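Local atomic coordinates of dihydropyrimidinase (Brevibacillus agri, PDB entry 3SFW), a protein that catalyses, as a zinc-dependent amidohydrolase, the ring-opening hydrolysis of dihydropyrimidines to N-carbamoyl-beta-amino acids. Residues H183-G187 and D188-Y192; M153-K156 and N157-A161. All blocks are in the same frame, centred on the assembly; numbering follows the deposited sequence.

Interaction 1: residues H183-G187 and D188-Y192. With ZN (zinc ion), chain D.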
loop_
_atom_site.group_PDB
_atom_site.type_symbol
_atom_site.label_atom_id
_atom_site.label_comp_id
_atom_site.label_asym_id
_atom_site.label_seq_id
_atom_site.Cartn_x
_atom_site.Cartn_y
_atom_site.Cartn_z
ATOM N N HIS A 183 -14.230 19.732 1.106
ATOM C CA HIS A 183 -14.257 19.427 2.543
ATOM C C HIS A 183 -14.634 17.943 2.640
ATOM O O HIS A 183 -15.795 17.581 2.383
ATOM C CB HIS A 183 -15.341 20.288 3.282
ATOM C CG HIS A 183 -15.501 19.921 4.735
ATOM N ND1 HIS A 183 -15.230 20.796 5.774
ATOM C CD2 HIS A 183 -15.862 18.742 5.312
ATOM C CE1 HIS A 183 -15.458 20.176 6.925
ATOM N NE2 HIS A 183 -15.820 18.928 6.674
ATOM N N ALA A 184 -13.657 17.092 2.984
ATOM C CA ALA A 184 -13.854 15.634 2.826
ATOM C C ALA A 184 -14.087 14.981 4.195
ATOM O O ALA A 184 -13.156 14.425 4.799
ATOM C CB ALA A 184 -12.619 14.977 2.112
ATOM N N GLU A 185 -15.342 14.947 4.627
ATOM C CA GLU A 185 -15.767 13.982 5.686
ATOM C C GLU A 185 -17.070 13.391 5.188
ATOM O O GLU A 185 -17.888 14.125 4.573
ATOM C CB GLU A 185 -16.071 14.678 7.022
ATOM C CG GLU A 185 -14.885 15.430 7.672
ATOM C CD GLU A 185 -15.341 16.193 8.888
ATOM O OE1 GLU A 185 -16.029 17.254 8.717
ATOM O OE2 GLU A 185 -15.110 15.659 10.012
ATOM N N ASN A 186 -17.343 12.138 5.572
ATOM C CA ASN A 186 -18.626 11.559 5.135
ATOM C C ASN A 186 -19.778 12.145 5.949
ATOM O O ASN A 186 -19.950 11.836 7.143
ATOM C CB ASN A 186 -18.597 10.026 5.208
ATOM C CG ASN A 186 -19.828 9.420 4.580
ATOM O OD1 ASN A 186 -20.949 9.679 5.026
ATOM N ND2 ASN A 186 -19.635 8.624 3.555
ATOM N N GLY A 187 -20.546 13.035 5.334
ATOM C CA GLY A 187 -21.603 13.719 6.090
ATOM C C GLY A 187 -22.705 12.799 6.599
ATOM O O GLY A 187 -23.414 13.168 7.537
ATOM N N ASP A 188 -22.947 11.685 5.918
ATOM C CA ASP A 188 -24.030 10.778 6.381
ATOM C C ASP A 188 -23.622 9.988 7.604
ATOM O O ASP A 188 -24.422 9.800 8.554
ATOM C CB ASP A 188 -24.460 9.846 5.271
ATOM C CG ASP A 188 -25.217 10.587 4.161
ATOM O OD1 ASP A 188 -26.158 11.356 4.479
ATOM O OD2 ASP A 188 -24.867 10.426 2.995
ATOM N N VAL A 189 -22.380 9.535 7.609
ATOM C CA VAL A 189 -21.834 8.858 8.794
ATOM C C VAL A 189 -21.874 9.832 9.952
ATOM O O VAL A 189 -22.313 9.482 11.040
ATOM C CB VAL A 189 -20.335 8.418 8.564
ATOM C CG1 VAL A 189 -19.662 8.038 9.943
ATOM C CG2 VAL A 189 -20.274 7.268 7.601
ATOM N N LEU A 190 -21.413 11.069 9.724
ATOM C CA LEU A 190 -21.381 12.071 10.806
ATOM C C LEU A 190 -22.796 12.401 11.341
ATOM O O LEU A 190 -23.011 12.510 12.571
ATOM C CB LEU A 190 -20.710 13.367 10.307
ATOM C CG LEU A 190 -19.180 13.377 10.491
ATOM C CD1 LEU A 190 -18.531 12.018 10.109
ATOM C CD2 LEU A 190 -18.579 14.528 9.681
ATOM N N ASP A 191 -23.745 12.576 10.427
ATOM C CA ASP A 191 -25.137 12.912 10.845
ATOM C C ASP A 191 -25.703 11.831 11.782
ATOM O O ASP A 191 -26.285 12.162 12.838
ATOM C CB ASP A 191 -26.065 13.081 9.622
ATOM C CG ASP A 191 -27.462 13.600 10.006
ATOM O OD1 ASP A 191 -28.447 12.827 9.909
ATOM O OD2 ASP A 191 -27.578 14.798 10.329
ATOM N N TYR A 192 -25.408 10.561 11.470
ATOM C CA TYR A 192 -25.944 9.434 12.266
ATOM C C TYR A 192 -25.251 9.399 13.604
ATOM O O TYR A 192 -25.921 9.372 14.646
ATOM C CB TYR A 192 -25.724 8.086 11.574
ATOM C CG TYR A 192 -26.266 6.956 12.427
ATOM C CD1 TYR A 192 -27.630 6.685 12.451
ATOM C CD2 TYR A 192 -25.442 6.324 13.356
ATOM C CE1 TYR A 192 -28.147 5.683 13.295
ATOM C CE2 TYR A 192 -25.941 5.360 14.229
ATOM C CZ TYR A 192 -27.281 5.026 14.168
ATOM O OH TYR A 192 -27.755 4.079 15.056
HETATM ZN ZN ZN D . -14.256 22.762 5.931
HETATM O O HOH W 1 -15.997 23.901 6.244
HETATM O O HOH W 2 -14.635 22.874 8.134
#

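Interaction 2: residues M153-K156 and N157-A161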
loop_
_atom_site.group_PDB
_atom_site.type_symbol
_atom_site.label_atom_id
_atom_site.label_comp_id
_atom_site.label_asym_id
_atom_site.label_seq_id
_atom_site.Cartn_x
_atom_site.Cartn_y
_atom_site.Cartn_z
ATOM N N MET A 153 -18.622 17.860 1.573
ATOM C CA MET A 153 -19.106 16.470 1.580
ATOM C C MET A 153 -19.730 16.165 2.933
ATOM O O MET A 153 -20.274 15.069 3.127
ATOM C CB MET A 153 -17.946 15.499 1.295
ATOM C CG MET A 153 -17.302 15.777 -0.080
ATOM S SD MET A 153 -15.866 14.758 -0.440
ATOM C CE MET A 153 -16.632 13.193 -0.985
ATOM N N ALA A 154 -19.630 17.122 3.859
ATOM C CA ALA A 154 -20.286 17.019 5.156
ATOM C C ALA A 154 -21.208 18.228 5.384
ATOM O O ALA A 154 -21.552 18.940 4.425
ATOM C CB ALA A 154 -19.228 16.874 6.289
ATOM N N TYR A 155 -21.668 18.402 6.631
ATOM C CA TYR A 155 -22.681 19.429 6.979
ATOM C C TYR A 155 -24.019 19.157 6.300
ATOM O O TYR A 155 -24.573 19.994 5.598
ATOM C CB TYR A 155 -22.173 20.844 6.659
ATOM C CG TYR A 155 -20.836 21.180 7.288
ATOM C CD1 TYR A 155 -20.665 21.262 8.674
ATOM C CD2 TYR A 155 -19.740 21.476 6.478
ATOM C CE1 TYR A 155 -19.392 21.593 9.229
ATOM C CE2 TYR A 155 -18.505 21.815 7.020
ATOM C CZ TYR A 155 -18.328 21.866 8.366
ATOM O OH TYR A 155 -17.099 22.253 8.858
ATOM N N LYS A 156 -24.528 17.944 6.494
ATOM C CA LYS A 156 -25.826 17.558 5.930
ATOM C C LYS A 156 -26.959 18.585 6.194
ATOM O O LYS A 156 -27.058 19.175 7.290
ATOM C CB LYS A 156 -26.212 16.172 6.495
ATOM C CG LYS A 156 -27.431 15.548 5.814
ATOM C CD LYS A 156 -27.843 14.252 6.536
ATOM C CE LYS A 156 -28.594 13.283 5.601
ATOM N NZ LYS A 156 -28.402 11.843 6.064
ATOM N N ASN A 157 -27.743 18.848 5.157
ATOM C CA ASN A 157 -28.864 19.774 5.247
ATOM C C ASN A 157 -28.452 21.227 5.443
ATOM O O ASN A 157 -29.300 22.095 5.635
ATOM C CB ASN A 157 -29.816 19.369 6.390
ATOM C CG ASN A 157 -30.461 17.995 6.165
ATOM O OD1 ASN A 157 -30.877 17.654 5.050
ATOM N ND2 ASN A 157 -30.473 17.176 7.212
ATOM N N VAL A 158 -27.150 21.510 5.380
ATOM C CA VAL A 158 -26.669 22.889 5.434
ATOM C C VAL A 158 -25.834 23.193 4.161
ATOM O O VAL A 158 -26.236 24.020 3.322
ATOM C CB VAL A 158 -25.813 23.136 6.713
ATOM C CG1 VAL A 158 -25.397 24.628 6.804
ATOM C CG2 VAL A 158 -26.603 22.731 7.995
ATOM N N LEU A 159 -24.663 22.550 4.042
ATOM C CA LEU A 159 -23.729 22.821 2.917
ATOM C C LEU A 159 -23.508 21.595 2.038
ATOM O O LEU A 159 -23.016 21.703 0.922
ATOM C CB LEU A 159 -22.346 23.320 3.432
ATOM C CG LEU A 159 -22.309 24.518 4.386
ATOM C CD1 LEU A 159 -20.839 24.835 4.784
ATOM C CD2 LEU A 159 -22.988 25.761 3.726
ATOM N N MET A 160 -23.912 20.418 2.534
ATOM C CA MET A 160 -23.558 19.164 1.896
ATOM C C MET A 160 -24.059 18.960 0.470
ATOM O O MET A 160 -25.180 19.359 0.135
ATOM C CB MET A 160 -24.007 17.999 2.768
ATOM C CG MET A 160 -23.429 16.645 2.306
ATOM S SD MET A 160 -24.027 15.439 3.545
ATOM C CE MET A 160 -23.605 13.877 2.768
ATOM N N ALA A 161 -23.148 18.491 -0.393
ATOM C CA ALA A 161 -23.458 18.044 -1.760
ATOM C C ALA A 161 -23.215 16.554 -1.886
ATOM O O ALA A 161 -22.518 15.960 -1.058
ATOM C CB ALA A 161 -22.553 18.779 -2.786
#

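Interaction 1: residues H183-G187 and D188-Y192
Asn186 OD1 caps the start of helix 187-199, accepting from the backbone amides of Val189 and, weakly, Asp188. Val189 N donates to Asn186 OD1 in a nearly straight bond, 3.0 Å with an N-H...O angle of 169°, its donor tilted from the amide carbonyl plane. With CG anti to its own backbone N (chi1 -172°), the side chain can turn this oxygen onto the amides that open the helix. Its other end is satisfied too: ND2 donates to Glu219 and to Asp163 of the second subunit. This is a classical asparagine N-cap, set just after strand 180-182 of the TIM-barrel amidohydrolase fold, where a barrel strand ends and the next helix begins. The backbone then takes over, Leu190 N meeting Asn186 O at 3.1 Å and Asp191 N meeting Gly187 O, while a methyl of Val189, CG2, packs crosswise against the capping amide.

One residue before the cap, Glu185 holds the zinc ligand His183 by its far nitrogen. Glu185 OE1 accepts a 2.6 Å hydrogen bond from His183 NE2, lying close to the imidazole plane and using the anti side of the carboxylate; Arg212 forms a salt bridge to the same oxygen. The other ring nitrogen, His183 ND1, binds zinc at 2.2 Å, along with two waters, His239 and the carboxylated Lys150; the Glu185 bond probably helps fix the ring's rotation. Leu190 CD2 lies across the carboxylate stem, 3.7 Å from Glu185 CB. Farther out, Asp188 OD1 pairs with Lys156 and Asp191 OD1 with Lys195.

Interaction 2: residues M153-K156 and N157-A161
Lys156, Met160 and Tyr155 supply most of the surface buried where residues 153-161 fold back on themselves. The chain turns round one acceptor, Tyr155 O, which receives three backbone amides: Leu159 N at 3.0 Å in the carbonyl plane, Val158 N at 3.0 Å but tilted from it, and Met160 N at 3.2 Å from above. Three bonds on one oxygen hold the turn compact without any regular helix. Met160 packs across the open end of the turn. Its extended chain, CG anti to the backbone N (chi1 -169°), brings Met160 SD alongside the base of Lys156, 3.7 Å from Lys156 CB, and Met160 CE to 3.6 Å from Met153 O. Were Met160 cut back to an alanine, the Lys156 stem and Met153 carbonyl would probably lose this cover, opening a gap between the two arms of the turn. Lys156 itself runs out alongside Asn157, and its ammonium forms salt bridges with Asp188 and with Glu164 of the second subunit.

On another side, Tyr155 and Leu159 lie side by side, Tyr155 CD2 meeting Leu159 CD1 at 3.9 Å. The phenol ring continues past this contact to the rings of His183 and Phe65, and Tyr155 OH, its nearest atom, lies about 4 Å from a zinc ion. Such a loop, following the carboxylated Lys150 that bridges the two zinc ions, belongs to the binuclear metal site of an amidohydrolase barrel.

Overall arrangement
From the N terminus, the chain first meets interaction 2, whose residues 153-161 turn back on themselves in the loop between helices 131-142 and 163-176. It then runs through helix 163-176 and strand 180-182 before interaction 1 opens at 183-192, leading from that strand into helix 187-199. The two are in series, neither nested nor crossed, yet their centres lie only 8 Å apart. A probable backbone hydrogen bond of 3.0 Å from Met153 N to His183 O ties the earlier loop to the end of strand 180-182, and the Lys156 NZ salt bridge ties it to helix 187-199. Together they link the zinc centre to the start of that helix and to the second subunit.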